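Local coordinates for SusD superfamily protein (Bacteroides thetaiotaomicron VPI-5482, PDB 3HDX) that probably binds polysaccharides at the bacterial cell surface, as a SusD-family protein of the outer membrane, at residues A232-I237 / D365-R370; M389-R394 / F417-R422; S201-I206 / E217-F222; A238-T241 / G245-Y248. All coordinates share one frame; numbering follows the deposited sequence. Where two conformers were deposited one is given.

In the fold
Contacts 2, 3 and 4 are largely buried, whereas contact 1 is only partly so. Contact 3 is plain helix packing, an aliphatic-aromatic seam between consecutive helices; contact 2 also joins two helices, but through a carboxylate, a guanidinium and a bridging water, beside an isoleucine methyl. Contacts 1 and 4 belong to the loop region round helix 237-241: contact 1 ties it to helix 363-376 through one pair of hydroxyls, and contact 4 folds it onto itself by one backbone hydrogen bond and apolar packing. Helix 363-376 ties contacts 1, 2 and 3 together, since its Asp365 makes a salt bridge to Arg420 and a hydrogen bond to His205. Contacts 3 and 4 lie farthest apart, their centres about 24 Å from each other.

Contact 1: A232-I237 / D365-R370; sequences AKYTSI and DITLLR
Tyr234 and Thr367 face each other with their CA atoms 9.7 Å apart, an irregular loop on one side and helix 363-376 on the other, so the gap is spanned by side chains alone. The tyrosine does nearly all of the reaching: its ring extends from the loop until the phenol OH meets Thr367 OG1 at 2.7 Å, in a hydrogen bond between the two hydroxyls. Thr367 OG1 sits at the ring's edge, near its plane, with CE1 of Tyr234 3.4 Å from it. The threonine methyl comes near the same phenol oxygen, CG2 of Thr367 lying 3.9 Å from OH of Tyr234. With chi1 at -59°, Thr367 holds OG1 beside its own backbone N, where the hydroxyl also bonds Leu363 O one helical turn back. This loop leads into helix 237-241, with Ser236 as its N-cap, and the bond ties it to the helical body of a SusD-family protein, a family placed in the TPR clan. A phenylalanine in place of Tyr234 would probably leave Thr367 OG1 with its intrahelical partner but no link to the loop. Helix 380-391 borders both residues, Tyr234 packing on Met389 and Thr367 on Ile390.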
loop_
_atom_site.group_PDB
_atom_site.type_symbol
_atom_site.label_atom_id
_atom_site.label_comp_id
_atom_site.label_asym_id
_atom_site.label_seq_id
_atom_site.Cartn_x
_atom_site.Cartn_y
_atom_site.Cartn_z
ATOM N N ALA A 232 1.495 14.561 9.665
ATOM C CA ALA A 232 1.413 13.121 9.887
ATOM C C ALA A 232 1.864 12.818 11.315
ATOM O O ALA A 232 2.876 13.342 11.794
ATOM C CB ALA A 232 2.257 12.344 8.875
ATOM N N LYS A 233 1.105 11.954 11.968
ATOM C CA LYS A 233 1.321 11.577 13.368
ATOM C C LYS A 233 1.202 10.076 13.538
ATOM O O LYS A 233 0.787 9.360 12.616
ATOM C CB LYS A 233 0.239 12.253 14.230
ATOM C CG LYS A 233 0.229 13.791 14.140
ATOM C CD LYS A 233 -0.902 14.437 14.914
ATOM C CE LYS A 233 -0.852 15.959 14.821
ATOM N NZ LYS A 233 -2.019 16.552 15.529
ATOM N N TYR A 234 1.568 9.617 14.727
ATOM C CA TYR A 234 1.276 8.263 15.148
ATOM C C TYR A 234 -0.188 8.262 15.605
ATOM O O TYR A 234 -0.659 9.195 16.292
ATOM C CB TYR A 234 2.211 7.819 16.266
ATOM C CG TYR A 234 3.651 7.685 15.797
ATOM C CD1 TYR A 234 4.102 6.542 15.141
ATOM C CD2 TYR A 234 4.576 8.724 15.997
ATOM C CE1 TYR A 234 5.409 6.425 14.723
ATOM C CE2 TYR A 234 5.903 8.609 15.587
ATOM C CZ TYR A 234 6.310 7.431 14.948
ATOM O OH TYR A 234 7.597 7.360 14.515
ATOM N N THR A 235 -0.891 7.211 15.250
ATOM C CA THR A 235 -2.331 7.115 15.452
ATOM C C THR A 235 -2.643 6.201 16.651
ATOM O O THR A 235 -2.064 5.108 16.793
ATOM C CB THR A 235 -3.027 6.616 14.154
ATOM O OG1 THR A 235 -2.707 7.477 13.055
ATOM C CG2 THR A 235 -4.544 6.506 14.306
ATOM N N SER A 236 -3.533 6.670 17.523
ATOM C CA SER A 236 -3.992 5.866 18.638
ATOM C C SER A 236 -4.858 4.719 18.121
ATOM O O SER A 236 -5.414 4.759 16.994
ATOM C CB SER A 236 -4.830 6.723 19.596
ATOM O OG SER A 236 -6.085 7.081 19.016
ATOM N N ILE A 237 -4.991 3.680 18.938
ATOM C CA ILE A 237 -5.820 2.536 18.526
ATOM C C ILE A 237 -7.275 2.959 18.208
ATOM O O ILE A 237 -7.861 2.461 17.242
ATOM C CB ILE A 237 -5.741 1.346 19.529
ATOM C CG1 ILE A 237 -6.388 0.092 18.907
ATOM C CG2 ILE A 237 -6.370 1.745 20.899
ATOM C CD1 ILE A 237 -5.709 -0.448 17.622
ATOM N N ASP A 365 4.192 2.237 9.788
ATOM C CA ASP A 365 4.828 1.440 8.721
ATOM C C ASP A 365 6.287 1.877 8.525
ATOM O O ASP A 365 7.203 1.060 8.581
ATOM C CB ASP A 365 4.058 1.526 7.414
ATOM C CG ASP A 365 4.838 0.949 6.235
ATOM O OD1 ASP A 365 5.415 -0.157 6.382
ATOM O OD2 ASP A 365 4.891 1.621 5.168
ATOM N N ILE A 366 6.468 3.182 8.309
ATOM C CA ILE A 366 7.786 3.730 8.032
ATOM C C ILE A 366 8.750 3.555 9.224
ATOM O O ILE A 366 9.929 3.280 9.035
ATOM C CB ILE A 366 7.698 5.204 7.581
ATOM C CG1 ILE A 366 6.872 5.330 6.272
ATOM C CG2 ILE A 366 9.085 5.821 7.389
ATOM C CD1 ILE A 366 7.356 4.558 5.075
ATOM N N THR A 367 8.218 3.657 10.445
ATOM C CA THR A 367 8.996 3.457 11.659
ATOM C C THR A 367 9.451 2.022 11.794
ATOM O O THR A 367 10.635 1.773 12.076
ATOM C CB THR A 367 8.213 3.953 12.879
ATOM O OG1 THR A 367 7.922 5.347 12.677
ATOM C CG2 THR A 367 8.970 3.713 14.213
ATOM N N LEU A 368 8.558 1.082 11.482
ATOM C CA LEU A 368 8.936 -0.353 11.529
ATOM C C LEU A 368 9.881 -0.674 10.376
ATOM O O LEU A 368 10.789 -1.482 10.537
ATOM C CB LEU A 368 7.705 -1.298 11.558
ATOM C CG LEU A 368 6.870 -1.206 12.834
ATOM C CD1 LEU A 368 5.476 -1.891 12.664
ATOM C CD2 LEU A 368 7.651 -1.764 14.066
ATOM N N LEU A 369 9.710 -0.013 9.226
ATOM C CA LEU A 369 10.617 -0.205 8.067
ATOM C C LEU A 369 12.012 0.233 8.457
ATOM O O LEU A 369 13.002 -0.406 8.086
ATOM C CB LEU A 369 10.075 0.550 6.829
ATOM C CG LEU A 369 10.853 0.223 5.549
ATOM C CD1 LEU A 369 10.636 -1.258 5.105
ATOM C CD2 LEU A 369 10.459 1.239 4.432
ATOM N N ARG A 370 12.093 1.372 9.132
ATOM C CA ARG A 370 13.378 1.862 9.618
ATOM C C ARG A 370 14.054 0.831 10.545
ATOM O O ARG A 370 15.259 0.629 10.439
ATOM C CB ARG A 370 13.237 3.225 10.305
ATOM C CG ARG A 370 14.573 3.862 10.544
ATOM C CD ARG A 370 14.408 5.172 11.207
ATOM N NE ARG A 370 15.660 5.887 11.312
ATOM C CZ ARG A 370 15.731 7.125 11.791
ATOM N NH1 ARG A 370 14.619 7.798 12.159
ATOM N NH2 ARG A 370 16.921 7.713 11.830
#

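Contact 2: M389-R394 / F417-R422; sequences MIRTNR and FEERRR. With EDO (1,2-ethanediol), chain G; EDO (1,2-ethanediol), chain E.
Glu419 swings CG to the far side of its CA from the backbone N (chi1 -165°) and bends at chi2 (65°), which lays its carboxylate across Ile390 and Arg391. The buried contact joins the C-terminal part of helix 380-391 to helix 409-423 in the helical SusD-family region. OE2 of Glu419 rests on the Ile390 methyl, 3.6 Å from CG2, and is paired with Arg311. Arg391 crosses the carboxylate at a slant, its CG 4.0 Å from Glu419 OE1, and makes no direct salt bridge: its guanidinium is turned 61° from the carboxylate, and NH1 stays 4.4 Å from OE1. A water closes that gap, accepting from Arg391 NH1 and donating to Glu419 OE1, 2.8 Å from each, while Arg391 NE is bound to Arg397 O. Glu419 OE1 is gripped more directly by Arg422 NH2 at 2.8 Å, a nearly straight salt bridge in the guanidinium plane, though meeting the oxygen from its anti side, tilted out of the carboxylate plane; NH2 also pairs with Glu415. One residue back, Glu418 OE1 offers its syn lone pair to Arg421 NH1 at 2.9 Å. An alanine in place of Glu418 removes both oxygens, and the Arg421 guanidinium, still paired with Asp45 through NH2, would probably be freer to turn. Glu418 OE2 accepts a 2.7 Å bond from O1 of an ethanediol, probably from the crystallisation liquor, set over one face of the Arg421 guanidinium.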
loop_
_atom_site.group_PDB
_atom_site.type_symbol
_atom_site.label_atom_id
_atom_site.label_comp_id
_atom_site.label_asym_id
_atom_site.label_seq_id
_atom_site.Cartn_x
_atom_site.Cartn_y
_atom_site.Cartn_z
HETATM N N MSE A 389 8.694 2.398 19.835
HETATM C CA MSE A 389 7.744 3.474 19.566
HETATM C C MSE A 389 6.359 2.943 19.235
HETATM O O MSE A 389 5.327 3.491 19.686
HETATM C CB MSE A 389 8.217 4.402 18.457
HETATM C CG MSE A 389 9.391 5.217 18.808
HETATM SE SE MSE A 389 9.971 6.328 17.346
HETATM C CE MSE A 389 11.674 6.821 18.143
ATOM N N ILE A 390 6.329 1.877 18.438
ATOM C CA ILE A 390 5.071 1.260 18.048
ATOM C C ILE A 390 4.500 0.451 19.224
ATOM O O ILE A 390 3.316 0.612 19.576
ATOM C CB ILE A 390 5.260 0.380 16.807
ATOM C CG1 ILE A 390 5.971 1.204 15.650
ATOM C CG2 ILE A 390 3.897 -0.309 16.506
ATOM C CD1 ILE A 390 5.497 2.558 15.355
ATOM N N ARG A 391 5.345 -0.399 19.846
ATOM C CA ARG A 391 4.889 -1.242 20.969
ATOM C C ARG A 391 4.221 -0.452 22.085
ATOM O O ARG A 391 3.099 -0.792 22.514
ATOM C CB ARG A 391 6.051 -2.008 21.541
ATOM C CG ARG A 391 6.579 -3.132 20.646
ATOM C CD ARG A 391 7.795 -3.782 21.307
ATOM N NE ARG A 391 7.450 -4.336 22.612
ATOM C CZ ARG A 391 6.965 -5.568 22.825
ATOM N NH1 ARG A 391 6.771 -6.450 21.818
ATOM N NH2 ARG A 391 6.659 -5.929 24.073
ATOM N N THR A 392 4.881 0.631 22.496
ATOM C CA THR A 392 4.397 1.424 23.636
ATOM C C THR A 392 3.161 2.269 23.328
ATOM O O THR A 392 2.590 2.863 24.275
ATOM C CB THR A 392 5.508 2.281 24.264
ATOM O OG1 THR A 392 5.953 3.239 23.313
ATOM C CG2 THR A 392 6.682 1.391 24.726
ATOM N N ASN A 393 2.770 2.405 22.038
ATOM C CA ASN A 393 1.494 3.034 21.692
ATOM C C ASN A 393 0.390 1.975 21.481
ATOM O O ASN A 393 -0.732 2.306 21.061
ATOM C CB ASN A 393 1.590 3.919 20.476
ATOM C CG ASN A 393 0.538 5.030 20.465
ATOM O OD1 ASN A 393 0.178 5.601 21.516
ATOM N ND2 ASN A 393 0.056 5.361 19.276
ATOM N N ARG A 394 0.707 0.710 21.774
ATOM C CA ARG A 394 -0.215 -0.414 21.623
ATOM C C ARG A 394 -0.290 -1.284 22.873
ATOM O O ARG A 394 -0.632 -2.484 22.805
ATOM C CB ARG A 394 0.202 -1.246 20.405
ATOM C CG ARG A 394 0.158 -0.492 19.073
ATOM C CD ARG A 394 -1.245 -0.172 18.679
ATOM N NE ARG A 394 -1.276 0.558 17.422
ATOM C CZ ARG A 394 -1.547 1.860 17.263
ATOM N NH1 ARG A 394 -1.792 2.676 18.286
ATOM N NH2 ARG A 394 -1.578 2.377 16.029
ATOM N N PHE A 417 9.010 -8.085 12.194
ATOM C CA PHE A 417 7.963 -8.590 11.282
ATOM C C PHE A 417 6.673 -9.035 11.992
ATOM O O PHE A 417 5.605 -8.844 11.441
ATOM C CB PHE A 417 8.515 -9.621 10.320
ATOM C CG PHE A 417 9.279 -8.988 9.220
ATOM C CD1 PHE A 417 8.599 -8.374 8.167
ATOM C CD2 PHE A 417 10.670 -8.939 9.225
ATOM C CE1 PHE A 417 9.300 -7.758 7.129
ATOM C CE2 PHE A 417 11.344 -8.329 8.204
ATOM C CZ PHE A 417 10.678 -7.721 7.168
ATOM N N GLU A 418 6.759 -9.558 13.223
ATOM C CA GLU A 418 5.535 -9.874 13.971
ATOM C C GLU A 418 4.813 -8.593 14.369
ATOM O O GLU A 418 3.596 -8.572 14.410
ATOM C CB GLU A 418 5.835 -10.710 15.221
ATOM C CG GLU A 418 6.364 -12.084 14.895
ATOM C CD GLU A 418 5.478 -12.901 13.954
ATOM O OE1 GLU A 418 4.267 -12.931 14.170
ATOM O OE2 GLU A 418 6.026 -13.518 12.998
ATOM N N GLU A 419 5.570 -7.540 14.697
ATOM C CA GLU A 419 4.937 -6.250 15.010
ATOM C C GLU A 419 4.227 -5.679 13.769
ATOM O O GLU A 419 3.114 -5.129 13.858
ATOM C CB GLU A 419 5.911 -5.257 15.644
ATOM C CG GLU A 419 5.178 -4.054 16.309
ATOM C CD GLU A 419 4.300 -4.424 17.493
ATOM O OE1 GLU A 419 4.527 -5.462 18.157
ATOM O OE2 GLU A 419 3.392 -3.626 17.796
ATOM N N ARG A 420 4.877 -5.752 12.610
ATOM C CA ARG A 420 4.204 -5.355 11.370
ATOM C C ARG A 420 2.927 -6.196 11.124
ATOM O O ARG A 420 1.905 -5.698 10.640
ATOM C CB ARG A 420 5.157 -5.510 10.183
ATOM C CG ARG A 420 6.305 -4.545 10.191
ATOM C CD ARG A 420 7.213 -4.632 8.950
ATOM N NE ARG A 420 6.509 -4.269 7.705
ATOM C CZ ARG A 420 6.338 -3.034 7.249
ATOM N NH1 ARG A 420 6.921 -1.968 7.820
ATOM N NH2 ARG A 420 5.631 -2.860 6.148
ATOM N N ARG A 421 3.040 -7.494 11.390
ATOM C CA ARG A 421 1.930 -8.437 11.203
ATOM C C ARG A 421 0.724 -7.963 12.013
ATOM O O ARG A 421 -0.383 -7.989 11.521
ATOM C CB ARG A 421 2.351 -9.816 11.642
ATOM C CG ARG A 421 1.379 -10.965 11.389
ATOM C CD ARG A 421 2.008 -12.228 11.927
ATOM N NE ARG A 421 1.304 -13.456 11.513
ATOM C CZ ARG A 421 1.659 -14.672 11.897
ATOM N NH1 ARG A 421 2.698 -14.868 12.701
ATOM N NH2 ARG A 421 0.997 -15.732 11.419
ATOM N N ARG A 422 0.977 -7.571 13.257
ATOM C CA ARG A 422 -0.057 -7.034 14.113
ATOM C C ARG A 422 -0.551 -5.637 13.709
ATOM O O ARG A 422 -1.750 -5.397 13.567
ATOM C CB ARG A 422 0.414 -7.035 15.577
ATOM C CG ARG A 422 0.584 -8.412 16.149
ATOM C CD ARG A 422 0.905 -8.387 17.607
ATOM N NE ARG A 422 2.281 -7.988 17.846
ATOM C CZ ARG A 422 3.327 -8.804 18.011
ATOM N NH1 ARG A 422 3.201 -10.119 17.976
ATOM N NH2 ARG A 422 4.519 -8.276 18.231
HETATM C C1 EDO G . 5.791 -9.196 25.043
HETATM O O1 EDO G . 4.778 -8.275 24.579
HETATM C C2 EDO G . 5.333 -9.993 26.252
HETATM O O2 EDO G . 4.163 -10.765 25.939
HETATM C C1 EDO E . 6.407 -15.235 10.134
HETATM O O1 EDO E . 5.490 -14.164 10.431
HETATM C C2 EDO E . 5.768 -16.572 10.415
HETATM O O2 EDO E . 4.629 -16.710 9.562
HETATM O O HOH W 1 7.094 -6.101 19.045
#

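Contact 3: S201-I206 / E217-F222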
loop_
_atom_site.group_PDB
_atom_site.type_symbol
_atom_site.label_atom_id
_atom_site.label_comp_id
_atom_site.label_asym_id
_atom_site.label_seq_id
_atom_site.Cartn_x
_atom_site.Cartn_y
_atom_site.Cartn_z
ATOM N N SER A 201 8.173 7.850 0.659
ATOM C CA SER A 201 7.692 6.565 1.180
ATOM C C SER A 201 7.787 5.481 0.119
ATOM O O SER A 201 8.145 4.339 0.442
ATOM C CB SER A 201 6.265 6.654 1.772
ATOM O OG SER A 201 5.246 6.654 0.790
ATOM N N VAL A 202 7.496 5.841 -1.134
ATOM C CA VAL A 202 7.619 4.892 -2.238
ATOM C C VAL A 202 9.102 4.554 -2.400
ATOM O O VAL A 202 9.440 3.387 -2.610
ATOM C CB VAL A 202 6.920 5.384 -3.543
ATOM C CG1 VAL A 202 7.033 4.309 -4.635
ATOM C CG2 VAL A 202 5.464 5.738 -3.274
ATOM N N LEU A 203 9.977 5.574 -2.404
ATOM C CA LEU A 203 11.442 5.329 -2.478
ATOM C C LEU A 203 11.907 4.381 -1.389
ATOM O O LEU A 203 12.623 3.423 -1.663
ATOM C CB LEU A 203 12.258 6.636 -2.413
ATOM C CG LEU A 203 12.282 7.477 -3.688
ATOM C CD1 LEU A 203 12.947 8.802 -3.351
ATOM C CD2 LEU A 203 13.086 6.764 -4.762
ATOM N N ALA A 204 11.491 4.651 -0.151
ATOM C CA ALA A 204 11.902 3.801 0.967
ATOM C C ALA A 204 11.525 2.332 0.727
ATOM O O ALA A 204 12.323 1.435 0.945
ATOM C CB ALA A 204 11.294 4.301 2.310
ATOM N N HIS A 205 10.287 2.130 0.300
ATOM C CA HIS A 205 9.797 0.782 0.024
ATOM C C HIS A 205 10.421 0.121 -1.202
ATOM O O HIS A 205 10.601 -1.102 -1.203
ATOM C CB HIS A 205 8.271 0.730 0.054
ATOM C CG HIS A 205 7.727 0.603 1.437
ATOM N ND1 HIS A 205 7.928 -0.543 2.182
ATOM C CD2 HIS A 205 6.973 1.436 2.201
ATOM C CE1 HIS A 205 7.336 -0.395 3.356
ATOM N NE2 HIS A 205 6.764 0.800 3.402
ATOM N N ILE A 206 10.658 0.874 -2.284
ATOM C CA ILE A 206 11.352 0.306 -3.440
ATOM C C ILE A 206 12.718 -0.194 -2.959
ATOM O O ILE A 206 13.114 -1.334 -3.235
ATOM C CB ILE A 206 11.595 1.334 -4.563
ATOM C CG1 ILE A 206 10.271 1.718 -5.241
ATOM C CG2 ILE A 206 12.593 0.773 -5.600
ATOM C CD1 ILE A 206 10.314 3.023 -6.110
ATOM N N GLU A 217 16.818 3.109 4.905
ATOM C CA GLU A 217 16.966 3.714 6.234
ATOM C C GLU A 217 16.980 5.247 6.110
ATOM O O GLU A 217 16.273 5.939 6.863
ATOM C CB GLU A 217 18.235 3.167 6.915
ATOM C CG GLU A 217 18.306 3.362 8.425
ATOM C CD GLU A 217 18.593 4.763 8.872
ATOM O OE1 GLU A 217 19.312 5.491 8.132
ATOM O OE2 GLU A 217 18.085 5.120 9.997
ATOM N N THR A 218 17.751 5.764 5.144
ATOM C CA THR A 218 17.850 7.223 4.961
ATOM C C THR A 218 16.505 7.851 4.597
ATOM O O THR A 218 16.102 8.887 5.142
ATOM C CB THR A 218 18.875 7.535 3.853
ATOM O OG1 THR A 218 20.157 7.054 4.280
ATOM C CG2 THR A 218 18.926 9.043 3.614
ATOM N N TYR A 219 15.800 7.222 3.683
ATOM C CA TYR A 219 14.503 7.737 3.284
ATOM C C TYR A 219 13.453 7.619 4.379
ATOM O O TYR A 219 12.662 8.541 4.580
ATOM C CB TYR A 219 14.000 7.070 1.989
ATOM C CG TYR A 219 14.848 7.357 0.764
ATOM C CD1 TYR A 219 15.275 8.657 0.467
ATOM C CD2 TYR A 219 15.178 6.342 -0.132
ATOM C CE1 TYR A 219 16.042 8.910 -0.673
ATOM C CE2 TYR A 219 15.911 6.597 -1.268
ATOM C CZ TYR A 219 16.354 7.878 -1.526
ATOM O OH TYR A 219 17.075 8.153 -2.684
ATOM N N SER A 220 13.427 6.494 5.097
ATOM C CA SER A 220 12.484 6.327 6.213
ATOM C C SER A 220 12.774 7.388 7.284
ATOM O O SER A 220 11.855 8.003 7.853
ATOM C CB SER A 220 12.599 4.914 6.809
ATOM O OG SER A 220 12.254 3.908 5.874
ATOM N N ALA A 221 14.063 7.604 7.564
ATOM C CA ALA A 221 14.492 8.640 8.529
ATOM C C ALA A 221 14.000 10.019 8.099
ATOM O O ALA A 221 13.452 10.775 8.883
ATOM C CB ALA A 221 16.028 8.627 8.700
ATOM N N PHE A 222 14.116 10.312 6.819
ATOM C CA PHE A 222 13.720 11.619 6.307
ATOM C C PHE A 222 12.221 11.831 6.542
ATOM O O PHE A 222 11.775 12.891 6.969
ATOM C CB PHE A 222 14.065 11.773 4.821
ATOM C CG PHE A 222 13.887 13.155 4.316
ATOM C CD1 PHE A 222 14.944 14.059 4.395
ATOM C CD2 PHE A 222 12.672 13.583 3.816
ATOM C CE1 PHE A 222 14.780 15.397 3.968
ATOM C CE2 PHE A 222 12.464 14.921 3.423
ATOM C CZ PHE A 222 13.548 15.825 3.477
#
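Ala204 and Tyr219 bring the two backbones closest, their CA atoms 5.3 Å apart and the segment axes only 8.3 Å from each other. This is the tight part of the contact. A single methyl fills the space here, Ala204 CB lying 3.9 Å from Tyr219 CB and 3.7 Å from Ser220 OG, a hydroxyl bonded to Ala216 O. Tyr219 turns CG beside its backbone N (chi1 -65°), which lays the ring against Leu203. The leucine CB sits over one face, displaced toward the rim: Leu203 CB is 4.0 Å from the Tyr219 ring centroid and 24° off the normal, a CH-pi contact. Helices 196-209 and 213-226 follow each other and run antiparallel, the axes of segments 201-206 and 217-222 making 153°, a helical hairpin consistent with the TPR clan to which the family belongs. Farther out the fit eases. Leu203 CD1 still reaches the phenol end, 4.0 Å from Tyr219 CZ, but the tyrosine as a whole is partly exposed, and an ethanediol, probably from the crystallisation liquor, lies close by. Helix 152-169 packs on Leu203 through Leu164 and Ile167; His205, directed away from the partner segment, bonds Asp365 through NE2 and stacks on Trp429.

Contact 4: A238-T241 / G245-Y248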
loop_
_atom_site.group_PDB
_atom_site.type_symbol
_atom_site.label_atom_id
_atom_site.label_comp_id
_atom_site.label_asym_id
_atom_site.label_seq_id
_atom_site.Cartn_x
_atom_site.Cartn_y
_atom_site.Cartn_z
ATOM N N ALA A 238 -7.834 3.860 19.021
ATOM C CA ALA A 238 -9.195 4.342 18.791
ATOM C C ALA A 238 -9.292 5.068 17.449
ATOM O O ALA A 238 -10.214 4.827 16.669
ATOM C CB ALA A 238 -9.679 5.248 19.926
ATOM N N ASP A 239 -8.343 5.953 17.187
ATOM C CA ASP A 239 -8.328 6.720 15.904
ATOM C C ASP A 239 -8.004 5.848 14.693
ATOM O O ASP A 239 -8.445 6.142 13.580
ATOM C CB ASP A 239 -7.378 7.921 15.981
ATOM C CG ASP A 239 -7.899 9.059 16.875
ATOM O OD1 ASP A 239 -9.120 9.105 17.197
ATOM O OD2 ASP A 239 -7.090 9.949 17.245
ATOM N N LEU A 240 -7.281 4.763 14.904
ATOM C CA LEU A 240 -6.982 3.876 13.796
ATOM C C LEU A 240 -8.219 3.127 13.332
ATOM O O LEU A 240 -8.401 2.935 12.139
ATOM C CB LEU A 240 -5.894 2.875 14.192
ATOM C CG LEU A 240 -5.420 1.854 13.159
ATOM C CD1 LEU A 240 -4.823 2.550 11.917
ATOM C CD2 LEU A 240 -4.424 0.892 13.806
ATOM N N THR A 241 -9.058 2.731 14.285
ATOM C CA THR A 241 -10.161 1.815 14.037
ATOM C C THR A 241 -11.552 2.444 13.995
ATOM O O THR A 241 -12.507 1.780 13.576
ATOM C CB THR A 241 -10.136 0.704 15.128
ATOM O OG1 THR A 241 -10.293 1.283 16.438
ATOM C CG2 THR A 241 -8.850 -0.093 15.057
ATOM N N GLY A 245 -12.181 7.562 11.874
ATOM C CA GLY A 245 -10.763 7.590 12.082
ATOM C C GLY A 245 -9.975 7.545 10.790
ATOM O O GLY A 245 -10.457 7.949 9.717
ATOM N N LEU A 246 -8.770 6.991 10.881
ATOM C CA LEU A 246 -7.789 7.038 9.784
ATOM C C LEU A 246 -8.291 6.591 8.414
ATOM O O LEU A 246 -7.886 7.150 7.409
ATOM C CB LEU A 246 -6.540 6.235 10.159
ATOM C CG LEU A 246 -5.318 6.422 9.267
ATOM C CD1 LEU A 246 -4.730 7.839 9.428
ATOM C CD2 LEU A 246 -4.248 5.335 9.500
ATOM N N PHE A 247 -9.166 5.581 8.385
ATOM C CA PHE A 247 -9.669 5.035 7.139
ATOM C C PHE A 247 -10.825 5.851 6.545
ATOM O O PHE A 247 -11.251 5.567 5.424
ATOM C CB PHE A 247 -9.997 3.556 7.307
ATOM C CG PHE A 247 -8.782 2.737 7.607
ATOM C CD1 PHE A 247 -7.896 2.393 6.600
ATOM C CD2 PHE A 247 -8.463 2.386 8.908
ATOM C CE1 PHE A 247 -6.737 1.661 6.883
ATOM C CE2 PHE A 247 -7.301 1.676 9.210
ATOM C CZ PHE A 247 -6.432 1.328 8.192
ATOM N N TYR A 248 -11.344 6.821 7.301
ATOM C CA TYR A 248 -12.421 7.706 6.836
ATOM C C TYR A 248 -11.768 8.889 6.090
ATOM O O TYR A 248 -10.870 9.535 6.646
ATOM C CB TYR A 248 -13.257 8.163 8.060
ATOM C CG TYR A 248 -14.248 9.254 7.771
ATOM C CD1 TYR A 248 -15.283 9.042 6.878
ATOM C CD2 TYR A 248 -14.167 10.490 8.435
ATOM C CE1 TYR A 248 -16.188 10.058 6.595
ATOM C CE2 TYR A 248 -15.096 11.480 8.191
ATOM C CZ TYR A 248 -16.082 11.273 7.282
ATOM O OH TYR A 248 -16.984 12.306 7.045
HETATM O O HOH W 2 -10.549 4.210 10.796
#
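Asp239 and Leu246 make this chiefly a backbone contact, a short-range one in which the chain leaving helix 237-241 doubles back against it. Leu246 N donates to Asp239 O in a hydrogen bond of 2.8 Å. The same carbonyl is touched by Gly245 CA at 3.1 Å in a CA-H...O contact. A CB on Gly245 would point into that oxygen and clash, which is why a residue lacking one lets the two backbones lie so close. Gly245 also opens a type I beta turn that ends at Tyr248, and this turn belongs to the connection toward strand 259-261. The backbone of Phe247 is bonded to that of Ser357, the residue just before strand 358-361, which pairs antiparallel with 259-261. Leu240 supplies the apolar half. Its CB points away from the turn, but chi1 near 180° followed by chi2 near 60° swings CD1 back to within 3.7 Å of Leu246 CD2 and 3.8 Å of Phe247 CE2. The phenylalanine runs beside this leucine in the same direction and turns its ring edge to the backbone, CD2 of Phe247 lying 3.3 Å from Leu240 O. A water 2.8 Å from Leu240 O accepts from Phe247 N at 3.1 Å, bridging the carbonyl to the turn.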